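Local coordinates for cell division control protein (Pyrococcus abyssi, PDB 6RPP) that is a HINT-type intein that, in its natural form, probably excises itself from a replicative MCM helicase precursor by protein splicing, at residues A[28-32]-A[45-49]; A[50-54]-A[65-69]; A[76-82]-A[139-143]; A[88-92]-A[161-165]; A[93-99]-A[110-115]. The protein carries 2 engineered substitutions. All blocks are in the same frame, centred on the assembly; numbering follows the deposited sequence.

Interaction 1: residues A[28-32]-A[45-49]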
# COMPACT_ATOMS: atom_id res chain seq x y z
N ALA A 28 -5.30 -8.37 -13.41
CA ALA A 28 -4.16 -9.25 -13.56
C ALA A 28 -4.51 -10.67 -13.17
O ALA A 28 -4.05 -11.64 -13.81
CB ALA A 28 -3.00 -8.72 -12.70
N ILE A 29 -5.32 -10.81 -12.12
CA ILE A 29 -5.80 -12.13 -11.69
C ILE A 29 -6.65 -12.77 -12.78
O ILE A 29 -6.49 -13.97 -13.09
CB ILE A 29 -6.58 -12.00 -10.37
CG1 ILE A 29 -5.70 -11.47 -9.25
CG2 ILE A 29 -7.23 -13.34 -10.00
CD1 ILE A 29 -4.73 -12.44 -8.73
N GLU A 30 -7.56 -12.01 -13.37
CA GLU A 30 -8.42 -12.59 -14.40
C GLU A 30 -7.60 -13.10 -15.60
O GLU A 30 -7.86 -14.18 -16.13
CB GLU A 30 -9.44 -11.54 -14.86
CG GLU A 30 -10.50 -12.08 -15.78
CD GLU A 30 -11.56 -11.03 -16.14
OE1 GLU A 30 -11.36 -9.84 -15.79
OE2 GLU A 30 -12.56 -11.39 -16.79
N GLU A 31 -6.58 -12.35 -16.00
CA GLU A 31 -5.80 -12.78 -17.14
C GLU A 31 -4.98 -14.02 -16.79
O GLU A 31 -4.88 -14.95 -17.61
CB GLU A 31 -4.91 -11.62 -17.59
CG GLU A 31 -4.14 -11.88 -18.86
CD GLU A 31 -3.47 -10.64 -19.37
OE1 GLU A 31 -4.11 -9.87 -20.13
OE2 GLU A 31 -2.31 -10.43 -19.01
N ALA A 32 -4.39 -14.04 -15.58
CA ALA A 32 -3.55 -15.17 -15.18
C ALA A 32 -4.38 -16.43 -14.96
O ALA A 32 -3.87 -17.55 -15.16
CB ALA A 32 -2.74 -14.83 -13.93
N PHE A 45 -4.19 -15.16 -3.76
CA PHE A 45 -3.73 -15.33 -5.12
C PHE A 45 -2.66 -14.31 -5.47
O PHE A 45 -2.68 -13.19 -4.96
CB PHE A 45 -4.88 -15.14 -6.11
CG PHE A 45 -6.10 -15.95 -5.79
CD1 PHE A 45 -6.22 -17.25 -6.30
CD2 PHE A 45 -7.11 -15.43 -5.01
CE1 PHE A 45 -7.34 -18.02 -6.00
CE2 PHE A 45 -8.23 -16.22 -4.70
CZ PHE A 45 -8.35 -17.49 -5.21
N TYR A 46 -1.77 -14.68 -6.39
CA TYR A 46 -0.87 -13.70 -6.99
C TYR A 46 -0.86 -13.91 -8.50
O TYR A 46 -1.21 -14.98 -9.00
CB TYR A 46 0.56 -13.78 -6.43
CG TYR A 46 1.25 -15.07 -6.61
CD1 TYR A 46 1.10 -16.09 -5.70
CD2 TYR A 46 2.12 -15.25 -7.66
CE1 TYR A 46 1.75 -17.29 -5.85
CE2 TYR A 46 2.80 -16.46 -7.81
CZ TYR A 46 2.61 -17.46 -6.91
OH TYR A 46 3.29 -18.65 -7.08
N ALA A 47 -0.47 -12.85 -9.21
CA ALA A 47 -0.42 -12.89 -10.65
C ALA A 47 0.64 -11.92 -11.12
O ALA A 47 0.87 -10.89 -10.49
CB ALA A 47 -1.79 -12.51 -11.26
N PRO A 48 1.26 -12.17 -12.25
CA PRO A 48 2.25 -11.22 -12.78
C PRO A 48 1.59 -9.94 -13.25
O PRO A 48 0.48 -9.93 -13.78
CB PRO A 48 2.88 -11.98 -13.95
CG PRO A 48 1.94 -13.01 -14.29
CD PRO A 48 1.13 -13.38 -13.07
N ILE A 49 2.31 -8.83 -13.08
CA ILE A 49 1.96 -7.54 -13.67
C ILE A 49 3.24 -6.87 -14.13
O ILE A 49 4.35 -7.29 -13.79
CB ILE A 49 1.25 -6.56 -12.72
CG1 ILE A 49 2.05 -6.45 -11.44
CG2 ILE A 49 -0.14 -6.91 -12.46
CD1 ILE A 49 1.46 -5.36 -10.49
O HOH W 1 -1.54 -11.54 -14.90
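Ile29 and Ala47 meet where helix 21-35 lies on strand 44-56, and Ala28 joins them one residue earlier on the helix. The CD1 methyl of Ile29 does the touching. Ile29 CD1 lies 3.8 Å from Phe45 CB and 3.9 Å from Ala47 CB. Its reach comes from the second torsion: chi2 of -73° folds CD1 back toward the strand. The Ile29 and Phe45 side chains cross at about a right angle. The Phe45 ring itself turns away from the helix, and Leu38 in the following loop packs on both residues. Ala47 points its methyl toward the helix. Ala47 CB lies 3.7 Å from Ala32 CB and also rests close to the carbonyl oxygen of Ala28. Small side chains on both partners let the backbones come close, and the axes of the two short segments approach to 7.4 Å. The helix thus packs across one face of the four-stranded antiparallel sheet of this intein, at 91° to the strand. Ala71 of the neighbouring strand 63-75 lies on the same side and touches Ala28 and Ile49. Ala28 CB is pressed against CG2 of Ile49 at 3.4 Å, tighter than a usual carbon contact. That branch of Ile49 stands beside its own backbone N, while CG1 sits between the N and the carbonyl carbon (chi1 50°). A water bridges the two backbones. It donates to Ala28 O at 2.7 Å and to Pro48 O at 2.8 Å. Ala28 O also accepts the helical bond from Ala32 N, and so holds two donors.

Interaction 2: residues A[50-54]-A[65-69]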
# COMPACT_ATOMS: atom_id res chain seq x y z
N ASP A 50 3.07 -5.79 -14.92
CA ASP A 50 4.17 -4.93 -15.34
C ASP A 50 3.69 -3.48 -15.41
O ASP A 50 3.27 -3.00 -16.46
CB ASP A 50 4.73 -5.40 -16.70
CG ASP A 50 5.94 -4.61 -17.16
OD1 ASP A 50 6.49 -3.77 -16.43
OD2 ASP A 50 6.39 -4.89 -18.30
N ILE A 51 3.78 -2.76 -14.30
CA ILE A 51 3.30 -1.39 -14.27
C ILE A 51 4.36 -0.52 -13.62
O ILE A 51 5.30 -1.01 -13.00
CB ILE A 51 1.95 -1.27 -13.52
CG1 ILE A 51 2.16 -1.61 -12.06
CG2 ILE A 51 0.94 -2.23 -14.11
CD1 ILE A 51 0.89 -1.46 -11.28
N GLU A 52 4.24 0.78 -13.84
CA GLU A 52 5.20 1.76 -13.34
C GLU A 52 4.53 2.50 -12.18
O GLU A 52 3.43 3.05 -12.35
CB GLU A 52 5.62 2.71 -14.46
CG GLU A 52 6.69 3.67 -14.05
CD GLU A 52 7.13 4.53 -15.21
OE1 GLU A 52 8.33 4.48 -15.55
OE2 GLU A 52 6.28 5.23 -15.79
N VAL A 53 5.16 2.48 -11.01
CA VAL A 53 4.61 3.16 -9.84
C VAL A 53 5.65 4.19 -9.45
O VAL A 53 6.72 4.26 -10.10
CB VAL A 53 4.36 2.19 -8.69
CG1 VAL A 53 3.21 1.22 -9.09
CG2 VAL A 53 5.64 1.50 -8.31
N TYR A 54 5.37 4.96 -8.41
CA TYR A 54 6.36 5.85 -7.80
C TYR A 54 6.73 5.28 -6.44
O TYR A 54 5.84 4.91 -5.66
CB TYR A 54 5.81 7.28 -7.63
CG TYR A 54 5.73 8.03 -8.95
CD1 TYR A 54 6.87 8.58 -9.51
CD2 TYR A 54 4.52 8.15 -9.62
CE1 TYR A 54 6.80 9.25 -10.70
CE2 TYR A 54 4.45 8.82 -10.80
CZ TYR A 54 5.59 9.37 -11.33
OH TYR A 54 5.54 10.05 -12.52
N LYS A 65 10.53 6.61 -10.26
CA LYS A 65 9.65 5.63 -10.89
C LYS A 65 10.25 4.25 -10.73
O LYS A 65 11.48 4.07 -10.78
CB LYS A 65 9.45 5.95 -12.39
CG LYS A 65 8.73 7.24 -12.68
CD LYS A 65 8.59 7.47 -14.19
CE LYS A 65 7.77 8.72 -14.45
NZ LYS A 65 7.83 9.19 -15.86
N ALA A 66 9.39 3.27 -10.50
CA ALA A 66 9.87 1.92 -10.27
C ALA A 66 8.82 0.97 -10.82
O ALA A 66 7.69 1.37 -11.09
CB ALA A 66 10.14 1.69 -8.76
N ARG A 67 9.24 -0.26 -11.09
CA ARG A 67 8.30 -1.24 -11.65
C ARG A 67 7.73 -2.15 -10.55
O ARG A 67 8.44 -2.56 -9.62
CB ARG A 67 8.99 -2.07 -12.74
CG ARG A 67 9.18 -1.29 -14.08
CD ARG A 67 7.88 -1.27 -14.95
NE ARG A 67 7.92 -0.29 -16.06
CZ ARG A 67 6.98 -0.17 -17.01
NH1 ARG A 67 5.91 -0.96 -17.04
NH2 ARG A 67 7.13 0.75 -17.96
N ALA A 68 6.42 -2.42 -10.61
CA ALA A 68 5.80 -3.43 -9.78
C ALA A 68 5.55 -4.67 -10.62
O ALA A 68 5.18 -4.55 -11.79
CB ALA A 68 4.47 -2.93 -9.20
N ASN A 69 5.86 -5.87 -10.07
CA ASN A 69 5.82 -7.06 -10.93
C ASN A 69 4.94 -8.21 -10.42
O ASN A 69 4.78 -9.20 -11.15
CB ASN A 69 7.26 -7.57 -11.21
CG ASN A 69 8.01 -8.02 -9.95
OD1 ASN A 69 7.63 -7.71 -8.87
ND2 ASN A 69 9.09 -8.79 -10.13
O HOH W 2 7.50 -5.10 -13.94
O HOH W 3 7.19 7.03 -17.26
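The guanidinium group of Arg67 has Glu52 CB over the centre of one face, 4.0 Å above its plane. The carbonyl carbon of Asp50 lies at its edge, in plane. The Tyr54 ring has Lys65 CG as its close neighbour, 3.4 Å from CE1, and the two side chains run side by side in the same direction. All five residues belong to the beta hairpin of strands 44-56 and 63-75. Glu52 pairs with Arg67 and Tyr54 with Lys65 at non-hydrogen-bonded positions, with these side chains on one face of the sheet. Ile51, Val53, Ala66 and Ala68 occupy the other face. Val53 N donates to Ala66 O at 2.8 Å, and Ala66 N returns a bond to Val53 O. Ala68 N donates to Ile51 O, while the reverse bond from Ile51 N is long and weak. Arg67 NH1 forms a salt bridge with Asp50 OD1 at 2.9 Å. The hydrogen bond in it is weak, bent to 126° at the hydrogen, and the two charged planes stand 58° apart. The bend of Arg67 at chi2 (-81°) swings the guanidinium back over the partner strand. A water donates to both Asp50 OD1 and Ala68 O. Glu52 OE2 and Lys65 NZ stay 4.3 Å apart, beyond a salt bridge. A second water lies between them and accepts from Lys65 NZ at 2.7 Å.

Interaction 3: residues A[76-82]-A[139-143]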
# COMPACT_ATOMS: atom_id res chain seq x y z
N ALA A 76 -9.71 -10.68 3.14
CA ALA A 76 -9.68 -9.62 4.14
C ALA A 76 -9.68 -10.22 5.55
O ALA A 76 -10.37 -11.22 5.84
CB ALA A 76 -10.88 -8.70 3.95
N PRO A 77 -8.95 -9.61 6.48
CA PRO A 77 -9.09 -9.99 7.89
C PRO A 77 -10.45 -9.59 8.49
O PRO A 77 -11.27 -8.91 7.84
CB PRO A 77 -7.92 -9.25 8.54
CG PRO A 77 -7.71 -8.03 7.70
CD PRO A 77 -7.95 -8.53 6.26
N LYS A 78 -10.70 -10.03 9.73
CA LYS A 78 -11.98 -9.77 10.33
C LYS A 78 -12.15 -8.29 10.65
O LYS A 78 -13.29 -7.80 10.72
CB LYS A 78 -12.13 -10.64 11.59
CG LYS A 78 -12.20 -12.15 11.32
CD LYS A 78 -13.45 -12.51 10.50
CE LYS A 78 -13.83 -14.00 10.63
NZ LYS A 78 -15.07 -14.33 9.83
N LYS A 79 -11.03 -7.57 10.87
CA LYS A 79 -11.03 -6.14 11.18
C LYS A 79 -10.05 -5.45 10.26
O LYS A 79 -9.05 -6.04 9.85
CB LYS A 79 -10.63 -5.83 12.68
CG LYS A 79 -11.56 -6.55 13.64
CD LYS A 79 -11.37 -6.19 15.09
CE LYS A 79 -12.69 -6.38 15.88
NZ LYS A 79 -13.92 -6.24 15.05
N MET A 80 -10.34 -4.18 9.93
CA MET A 80 -9.45 -3.31 9.16
C MET A 80 -9.24 -2.00 9.91
O MET A 80 -9.89 -1.72 10.91
CB MET A 80 -10.01 -3.03 7.73
CG MET A 80 -10.24 -4.25 6.80
SD MET A 80 -8.66 -4.71 6.05
CE MET A 80 -8.43 -3.35 4.86
N MET A 81 -8.27 -1.19 9.44
CA MET A 81 -7.96 0.08 10.09
C MET A 81 -8.01 1.21 9.08
O MET A 81 -7.41 1.11 8.01
CB MET A 81 -6.56 0.09 10.76
CG MET A 81 -6.29 -0.96 11.79
SD MET A 81 -7.07 -0.35 13.25
CE MET A 81 -6.48 -1.53 14.47
N LEU A 82 -8.64 2.30 9.45
CA LEU A 82 -8.58 3.54 8.68
C LEU A 82 -7.53 4.41 9.34
O LEU A 82 -7.67 4.74 10.52
CB LEU A 82 -9.95 4.23 8.63
CG LEU A 82 -9.97 5.72 8.29
CD1 LEU A 82 -9.54 5.89 6.83
CD2 LEU A 82 -11.37 6.30 8.55
N GLU A 139 -10.58 1.48 13.83
CA GLU A 139 -10.92 0.13 13.40
C GLU A 139 -12.32 0.08 12.78
O GLU A 139 -13.22 0.77 13.27
CB GLU A 139 -10.87 -0.78 14.62
CG GLU A 139 -10.92 -2.22 14.34
CD GLU A 139 -10.70 -3.01 15.60
OE1 GLU A 139 -9.52 -3.32 15.91
OE2 GLU A 139 -11.69 -3.27 16.31
N TYR A 140 -12.51 -0.71 11.72
CA TYR A 140 -13.85 -0.96 11.22
C TYR A 140 -13.92 -2.41 10.74
O TYR A 140 -12.90 -3.08 10.58
CB TYR A 140 -14.19 0.07 10.10
CG TYR A 140 -13.38 -0.13 8.84
CD1 TYR A 140 -12.08 0.35 8.72
CD2 TYR A 140 -13.89 -0.88 7.77
CE1 TYR A 140 -11.30 0.14 7.55
CE2 TYR A 140 -13.14 -1.11 6.60
CZ TYR A 140 -11.84 -0.60 6.50
OH TYR A 140 -11.12 -0.91 5.38
N GLU A 141 -15.11 -2.89 10.55
CA GLU A 141 -15.31 -4.24 10.01
C GLU A 141 -15.59 -4.10 8.53
O GLU A 141 -16.47 -3.33 8.14
CB GLU A 141 -16.47 -4.94 10.70
CG GLU A 141 -16.17 -5.24 12.16
CD GLU A 141 -17.33 -4.91 13.06
OE1 GLU A 141 -17.55 -3.70 13.32
OE2 GLU A 141 -18.03 -5.85 13.49
N PRO A 142 -14.84 -4.78 7.66
CA PRO A 142 -14.97 -4.51 6.23
C PRO A 142 -16.24 -5.07 5.60
O PRO A 142 -16.75 -6.14 5.96
CB PRO A 142 -13.73 -5.18 5.64
CG PRO A 142 -13.41 -6.29 6.62
CD PRO A 142 -13.73 -5.70 7.98
N LYS A 143 -16.72 -4.30 4.61
CA LYS A 143 -17.79 -4.79 3.75
C LYS A 143 -17.21 -5.58 2.59
O LYS A 143 -17.91 -6.44 2.08
CB LYS A 143 -18.62 -3.62 3.21
CG LYS A 143 -19.47 -3.01 4.31
CD LYS A 143 -20.21 -1.76 3.85
CE LYS A 143 -21.14 -1.27 4.96
NZ LYS A 143 -20.40 -1.07 6.25
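The six-stranded antiparallel sheet of the HINT fold pairs strand 80-85 with the end of strand 128-140, and this contact is that pairing plus the loops next to it. Met80 and Tyr140 form a hydrogen-bonded pair. Met80 N donates to Tyr140 O at 2.9 Å in an almost straight bond (174°). Tyr140 N returns a bond to Met80 O, but its N lies well above the carbonyl plane. Met81 and Glu139 make the next, non-hydrogen-bonded pair. The Met80 and Tyr140 side chains run side by side on one face of the sheet. Tyr140 holds its CG between the backbone N and the carbonyl carbon (chi1 69°), and this lays the ring beside Met80. Met80 CB sits over one face of the ring, 3.3 Å from CZ. The edge of the ring faces the backbone N of Leu82. Arg92, on the neighbouring strand, makes a cation-pi contact with the same ring. Past the strand end, Pro142 packs its CG 3.8 Å from Met80 CG, the two side chains crossing at about a right angle. The CD of Pro142 rests 3.5 Å from Lys78 O. Beside the strand end, the Lys79 side chain crosses that of Glu139, which is on the face opposite Tyr140, with Lys79 CD 3.2 Å from Glu139 OE2. Lys79 NZ makes only a long salt bridge to Glu139 OE2, at 3.9 Å. Glu141 adds a second acidic group nearby. The aliphatic part of Lys79 thus makes the closer contact, and the charges probably add a diffuse attraction at the protein surface.

Interaction 4: residues A[88-92]-A[161-165]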
# COMPACT_ATOMS: atom_id res chain seq x y z
N GLY A 88 -3.72 15.37 5.88
CA GLY A 88 -4.91 15.14 5.11
C GLY A 88 -5.02 13.82 4.41
O GLY A 88 -6.01 13.63 3.67
N LYS A 89 -4.10 12.87 4.64
CA LYS A 89 -4.08 11.63 3.88
C LYS A 89 -4.92 10.59 4.60
O LYS A 89 -5.02 10.62 5.84
CB LYS A 89 -2.63 11.14 3.69
CG LYS A 89 -1.71 12.20 3.06
CD LYS A 89 -2.31 12.76 1.78
CE LYS A 89 -1.27 13.57 0.96
NZ LYS A 89 -0.88 14.87 1.58
N ARG A 90 -5.60 9.71 3.85
CA ARG A 90 -6.47 8.69 4.45
C ARG A 90 -6.22 7.37 3.72
O ARG A 90 -6.13 7.37 2.48
CB ARG A 90 -7.93 9.06 4.28
CG ARG A 90 -8.39 10.35 4.97
CD ARG A 90 -9.78 10.74 4.46
NE ARG A 90 -10.76 10.86 5.54
CZ ARG A 90 -11.65 9.92 5.85
NH1 ARG A 90 -11.68 8.77 5.17
NH2 ARG A 90 -12.51 10.12 6.85
N ILE A 91 -6.11 6.25 4.45
CA ILE A 91 -5.97 4.97 3.75
C ILE A 91 -6.57 3.89 4.66
O ILE A 91 -6.49 3.98 5.89
CB ILE A 91 -4.48 4.69 3.41
CG1 ILE A 91 -4.36 3.45 2.49
CG2 ILE A 91 -3.64 4.55 4.72
CD1 ILE A 91 -2.99 3.29 1.90
N ARG A 92 -7.13 2.84 4.05
CA ARG A 92 -7.72 1.73 4.78
C ARG A 92 -6.86 0.51 4.55
O ARG A 92 -6.61 0.14 3.37
CB ARG A 92 -9.18 1.50 4.32
CG ARG A 92 -10.10 2.69 4.63
CD ARG A 92 -11.51 2.46 4.30
NE ARG A 92 -12.35 3.63 4.56
CZ ARG A 92 -13.00 3.90 5.69
NH1 ARG A 92 -12.97 3.05 6.71
NH2 ARG A 92 -13.72 5.02 5.77
N ASN A 161 -2.82 7.14 -2.46
CA ASN A 161 -3.60 7.97 -1.50
C ASN A 161 -2.69 9.01 -0.83
O ASN A 161 -2.93 9.41 0.32
CB ASN A 161 -4.31 7.11 -0.46
CG ASN A 161 -5.58 6.48 -0.98
OD1 ASN A 161 -5.74 6.32 -2.19
ND2 ASN A 161 -6.49 6.14 -0.09
N GLY A 162 -1.64 9.43 -1.54
CA GLY A 162 -0.69 10.40 -1.03
C GLY A 162 0.27 9.87 0.03
O GLY A 162 0.97 10.68 0.64
N ILE A 163 0.31 8.54 0.25
CA ILE A 163 1.16 7.89 1.24
C ILE A 163 2.12 6.94 0.54
O ILE A 163 1.75 6.32 -0.44
CB ILE A 163 0.27 7.11 2.24
CG1 ILE A 163 -0.66 8.07 3.00
CG2 ILE A 163 1.11 6.27 3.22
CD1 ILE A 163 -1.75 7.38 3.79
N PHE A 164 3.38 6.82 1.01
CA PHE A 164 4.27 5.80 0.45
C PHE A 164 3.97 4.53 1.21
O PHE A 164 4.42 4.35 2.34
CB PHE A 164 5.72 6.28 0.58
CG PHE A 164 6.01 7.36 -0.41
CD1 PHE A 164 6.16 7.07 -1.75
CD2 PHE A 164 6.04 8.67 0.00
CE1 PHE A 164 6.41 8.07 -2.69
CE2 PHE A 164 6.28 9.68 -0.90
CZ PHE A 164 6.47 9.37 -2.26
N VAL A 165 3.15 3.71 0.57
CA VAL A 165 2.55 2.51 1.16
C VAL A 165 3.56 1.38 1.07
O VAL A 165 4.12 1.14 -0.02
CB VAL A 165 1.27 2.15 0.40
CG1 VAL A 165 0.68 0.90 0.95
CG2 VAL A 165 0.27 3.32 0.49
O HOH W 4 -5.40 10.46 1.02
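Ile91 meets Ile163 and Val165 where strand 90-93 faces strand 163-166. The two strands belong to different sheets of the HINT fold. They run nearly the same way, 25° apart, with the axes of the short segments 9.5 Å from each other, so side chains fill the gap. Three apolar side chains, Ile91, Ile163 and Val165, form the centre of the contact. Ile91 CG2 touches Ile163 CD1 at 3.5 Å, while its other branch meets Val165 tip to tip, Ile91 CD1 to Val165 CG2 at 3.6 Å. The long branch gets there because CG1 lies opposite the backbone N (chi1 -171°). Lys89 adds its aliphatic chain: Lys89 CB lies 3.7 Å from Ile163 CG1, and the bent chain passes over the backbone of Asn161 and Gly162. Its NZ bonds to Ile124 O. The polar contacts lie at the turn before strand 163-166, where Asn161 and Gly162 have positive phi angles, close to those of a type I' turn. Asn161 ND2 donates to Arg90 O at 2.9 Å, in the carbonyl plane. The other end of this amide, OD1, accepts from Glu10 N, so the amide is held at both ends. A water adds a second link between the backbones, accepting from Arg90 N at 2.9 Å and donating to Asn161 O at 2.8 Å.

Interaction 5: residues A[93-99]-A[110-115]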
# COMPACT_ATOMS: atom_id res chain seq x y z
N VAL A 93 -6.33 -0.07 5.65
CA VAL A 93 -5.32 -1.13 5.57
C VAL A 93 -5.63 -2.24 6.56
O VAL A 93 -6.38 -2.06 7.53
CB VAL A 93 -3.89 -0.60 5.83
CG1 VAL A 93 -3.53 0.54 4.84
CG2 VAL A 93 -3.80 -0.04 7.24
N THR A 94 -4.97 -3.40 6.33
CA THR A 94 -5.09 -4.45 7.33
C THR A 94 -4.35 -4.06 8.61
O THR A 94 -3.43 -3.22 8.62
CB THR A 94 -4.52 -5.76 6.80
OG1 THR A 94 -3.12 -5.58 6.55
CG2 THR A 94 -5.21 -6.18 5.50
N PRO A 95 -4.72 -4.66 9.74
CA PRO A 95 -4.10 -4.22 11.00
C PRO A 95 -2.60 -4.47 11.07
O PRO A 95 -1.91 -3.73 11.77
CB PRO A 95 -4.85 -5.05 12.06
CG PRO A 95 -6.22 -5.29 11.39
CD PRO A 95 -5.89 -5.54 9.95
N THR A 96 -2.07 -5.48 10.37
CA THR A 96 -0.63 -5.71 10.39
C THR A 96 0.12 -5.03 9.26
O THR A 96 1.34 -5.18 9.19
CB THR A 96 -0.29 -7.22 10.37
OG1 THR A 96 -0.78 -7.85 9.18
CG2 THR A 96 -0.88 -7.91 11.57
N HIS A 97 -0.57 -4.25 8.42
CA HIS A 97 0.12 -3.56 7.34
C HIS A 97 1.12 -2.57 7.92
O HIS A 97 0.73 -1.72 8.74
CB HIS A 97 -0.93 -2.82 6.51
CG HIS A 97 -0.35 -2.02 5.40
ND1 HIS A 97 -0.12 -2.56 4.15
CD2 HIS A 97 0.02 -0.72 5.34
CE1 HIS A 97 0.45 -1.64 3.39
NE2 HIS A 97 0.49 -0.50 4.06
N PRO A 98 2.40 -2.61 7.51
CA PRO A 98 3.39 -1.72 8.11
C PRO A 98 3.49 -0.39 7.39
O PRO A 98 3.29 -0.29 6.18
CB PRO A 98 4.70 -2.51 8.00
CG PRO A 98 4.51 -3.37 6.82
CD PRO A 98 3.02 -3.69 6.73
N PHE A 99 3.86 0.64 8.17
CA PHE A 99 4.14 1.98 7.70
C PHE A 99 5.57 2.32 8.06
O PHE A 99 6.09 1.85 9.05
CB PHE A 99 3.20 3.02 8.36
CG PHE A 99 1.82 2.97 7.85
CD1 PHE A 99 0.94 2.01 8.35
CD2 PHE A 99 1.35 3.88 6.95
CE1 PHE A 99 -0.39 1.94 7.89
CE2 PHE A 99 0.05 3.81 6.45
CZ PHE A 99 -0.84 2.87 6.93
N ARG A 110 6.31 0.15 11.35
CA ARG A 110 5.35 -0.01 12.43
C ARG A 110 4.03 -0.48 11.83
O ARG A 110 3.51 0.16 10.91
CB ARG A 110 5.16 1.32 13.17
CG ARG A 110 4.22 1.25 14.36
CD ARG A 110 4.54 2.37 15.36
NE ARG A 110 5.93 2.31 15.84
CZ ARG A 110 6.60 3.36 16.31
NH1 ARG A 110 6.02 4.54 16.40
NH2 ARG A 110 7.86 3.22 16.71
N LYS A 111 3.46 -1.54 12.42
CA LYS A 111 2.17 -2.05 11.98
C LYS A 111 1.07 -1.01 12.23
O LYS A 111 1.10 -0.26 13.22
CB LYS A 111 1.82 -3.35 12.71
CG LYS A 111 2.70 -4.55 12.36
CD LYS A 111 2.35 -5.74 13.25
CE LYS A 111 3.36 -6.87 13.16
NZ LYS A 111 2.96 -7.89 12.16
N ALA A 112 0.07 -1.01 11.35
CA ALA A 112 -1.04 -0.06 11.48
C ALA A 112 -1.63 -0.08 12.89
O ALA A 112 -1.89 0.97 13.51
CB ALA A 112 -2.12 -0.38 10.44
N ARG A 113 -1.85 -1.29 13.43
CA ARG A 113 -2.46 -1.44 14.75
C ARG A 113 -1.54 -1.00 15.89
O ARG A 113 -2.01 -0.90 17.03
CB ARG A 113 -2.88 -2.89 14.99
CG ARG A 113 -1.74 -3.90 15.11
CD ARG A 113 -2.31 -5.31 15.32
NE ARG A 113 -1.25 -6.32 15.30
CZ ARG A 113 -1.47 -7.62 15.14
NH1 ARG A 113 -2.71 -8.07 14.99
NH2 ARG A 113 -0.44 -8.46 15.14
N ASP A 114 -0.26 -0.76 15.61
CA ASP A 114 0.70 -0.28 16.61
C ASP A 114 0.97 1.22 16.47
O ASP A 114 1.69 1.78 17.32
CB ASP A 114 2.04 -1.04 16.46
CG ASP A 114 1.90 -2.55 16.67
OD1 ASP A 114 0.83 -2.99 17.14
OD2 ASP A 114 2.86 -3.30 16.36
N LEU A 115 0.41 1.87 15.45
CA LEU A 115 0.58 3.32 15.28
C LEU A 115 -0.11 4.10 16.37
O LEU A 115 -1.18 3.73 16.87
CB LEU A 115 -0.02 3.80 13.96
CG LEU A 115 0.64 3.42 12.65
CD1 LEU A 115 -0.29 3.92 11.55
CD2 LEU A 115 1.94 4.12 12.50
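Thr96 lays its CG2 methyl over the centre of the Arg113 guanidinium, 3.6 Å above the plane. The two side chains point the same way. With CG between its backbone N and carbonyl carbon (chi1 68°), the extended Arg113 chain runs alongside Thr96. Phe99 and Leu115 instead cross at about a right angle: Leu115 CD1 rests over one face of the ring, 3.9 Å from Phe99 CD1. Ala112 CB comes to the ring's edge, near its plane, and also touches Val93 CG2 at 3.6 Å. Residues 94-97 read Thr-Pro-Thr-His, the TxxH signature of block B in inteins, and form a type I turn. The Thr94 hydroxyl bonds to Ala2 O and Ala4 N, and Thr96 OG1 bonds to Ser1 OG. This is consistent with the turn lying at the N-terminal splice junction, as in other inteins. The 3-10 segment 112-114 bonds to this turn through its backbone. Arg113 N donates to Pro95 O at 3.0 Å, and Ala112 N donates to His97 O at 2.8 Å. Beyond them the hairpin of strands 98-103 and 106-111 begins, with Phe99 N donating to Arg110 O and Arg110 N to Phe99 O.

Interactions 1 and 2 share strand 44-56 and its sheet. They follow in series along the chain, their centres are about 15 Å apart, and they touch through Ile49 and Asn69. Interactions 3 and 5 join strands of the six-stranded sheet, and interaction 4 links that sheet to the C-terminal strand 163-166. Centres of 3 and 5 are about 12 Å apart, and of 4 and 5, about 13 Å. The C-terminal strand comes beside the TxxH turn, Val165 touching His97, consistent with splice junctions brought together. Interaction 5 nests inside the loops closed by both 3 and 4, which cross each other. Interactions 2 and 3 lie on opposite sides of the chain centre, with centres about 27 Å apart.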